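Local coordinates for DNA mismatch repair protein MutS (Thermus aquaticus, PDB 1EWQ), which takes part in DNA mismatch repair, binding mismatched DNA and hydrolysing ATP weakly, at residues Asp149-Gly153 with Glu333-Thr337. Numbering follows the deposited sequence.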
# COMPACT_ATOMS: atom_id res chain seq x y z
N ASP C 149 23.58 10.04 -10.88
CA ASP C 149 22.30 10.71 -10.72
C ASP C 149 22.21 11.45 -12.03
O ASP C 149 22.85 12.49 -12.24
CB ASP C 149 22.31 11.71 -9.56
CG ASP C 149 20.94 12.34 -9.32
OD1 ASP C 149 20.19 12.50 -10.31
OD2 ASP C 149 20.62 12.67 -8.15
N VAL C 150 21.44 10.88 -12.94
CA VAL C 150 21.29 11.44 -14.27
C VAL C 150 20.68 12.84 -14.29
O VAL C 150 20.95 13.61 -15.21
CB VAL C 150 20.44 10.48 -15.15
CG1 VAL C 150 20.45 10.94 -16.59
CG2 VAL C 150 20.99 9.05 -15.04
N SER C 151 19.88 13.18 -13.28
CA SER C 151 19.25 14.51 -13.25
C SER C 151 20.21 15.62 -12.83
O SER C 151 19.93 16.80 -13.07
CB SER C 151 18.02 14.53 -12.33
OG SER C 151 18.39 14.57 -10.96
N THR C 152 21.32 15.27 -12.19
CA THR C 152 22.28 16.29 -11.75
C THR C 152 23.66 16.10 -12.34
O THR C 152 24.46 17.03 -12.40
CB THR C 152 22.44 16.30 -10.22
OG1 THR C 152 23.08 15.09 -9.80
CG2 THR C 152 21.06 16.41 -9.54
N GLY C 153 23.95 14.88 -12.79
CA GLY C 153 25.25 14.60 -13.35
C GLY C 153 26.21 14.09 -12.29
O GLY C 153 27.37 13.80 -12.59
N GLU C 333 20.37 23.33 -10.47
CA GLU C 333 21.27 22.25 -10.82
C GLU C 333 20.57 21.30 -11.79
O GLU C 333 21.14 20.93 -12.83
CB GLU C 333 21.73 21.52 -9.55
CG GLU C 333 22.48 20.23 -9.81
CD GLU C 333 23.13 19.66 -8.55
OE1 GLU C 333 22.50 19.72 -7.47
OE2 GLU C 333 24.26 19.15 -8.65
N ARG C 334 19.34 20.91 -11.48
CA ARG C 334 18.59 20.02 -12.37
C ARG C 334 18.14 20.77 -13.63
O ARG C 334 17.95 20.18 -14.69
CB ARG C 334 17.37 19.43 -11.65
CG ARG C 334 17.73 18.19 -10.85
CD ARG C 334 16.56 17.61 -10.11
NE ARG C 334 16.96 16.40 -9.39
CZ ARG C 334 16.26 15.83 -8.42
NH1 ARG C 334 15.11 16.36 -8.03
NH2 ARG C 334 16.70 14.72 -7.84
N LEU C 335 17.98 22.08 -13.50
CA LEU C 335 17.58 22.93 -14.61
C LEU C 335 18.76 23.02 -15.59
O LEU C 335 18.59 22.97 -16.82
CB LEU C 335 17.20 24.31 -14.07
CG LEU C 335 16.24 25.20 -14.87
CD1 LEU C 335 16.88 25.63 -16.19
CD2 LEU C 335 14.96 24.42 -15.11
N ALA C 336 19.97 23.13 -15.05
CA ALA C 336 21.17 23.19 -15.87
C ALA C 336 21.32 21.91 -16.71
O ALA C 336 21.61 21.97 -17.90
CB ALA C 336 22.39 23.38 -14.98
N THR C 337 21.09 20.77 -16.05
CA THR C 337 21.19 19.45 -16.69
C THR C 337 20.19 19.30 -17.83
O THR C 337 20.53 18.79 -18.90
CB THR C 337 20.95 18.31 -15.66
OG1 THR C 337 21.89 18.42 -14.58
CG2 THR C 337 21.11 16.95 -16.33
O HOH W 1 17.56 17.57 -14.72
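The guanidinium of Arg334 meets the loop 149-153 at its edge, where Ser151 OG and Asp149 OD2 both lie near its plane. Ser151 OG accepts from Arg334 NE at 2.8 Å, in a bent bond (135°) tilted 29° out of that plane. Asp149 OD2, 4.4 Å from Arg334 NH2, is beyond a salt bridge, while the methyl of Thr152 approaches obliquely. Ser151 OG, set between its own backbone N and carbonyl carbon (chi1 77°), donates to Asp149 OD1 at 2.8 Å, met on the syn side but out of the carboxylate plane; the hydroxyl thus accepts from the arginine and donates to the carboxylate. The chain of Glu333 crosses that of Thr152 at a slant, with OE2 3.7 Å from Thr152 CB; its OE1 forms a salt bridge with Arg286 of helix 282-293. Beside this, Ser151 O is turned to the helix: Thr337 OG1 lies 3.0 Å from it and 3.2 Å from Glu333 O, and a water bridges Ser151 O to Arg334 O. Arg334 NH1 and NH2 also bind the carbonyls of Pro128 and Glu130, so one side chain ties helix 332-340 of domain III to the loop 149-153 of domain II and to the chain at Pro128 and Glu130. Replacing Arg334 by an alanine is likely to leave Ser151 OG without this donor and take one partner from each carbonyl. The interface is thus a mostly buried polar junction between domains, in which Asn132 N binds Asp149 OD2 and the arginine's charge probably helps, through space, to offset that of Asp149.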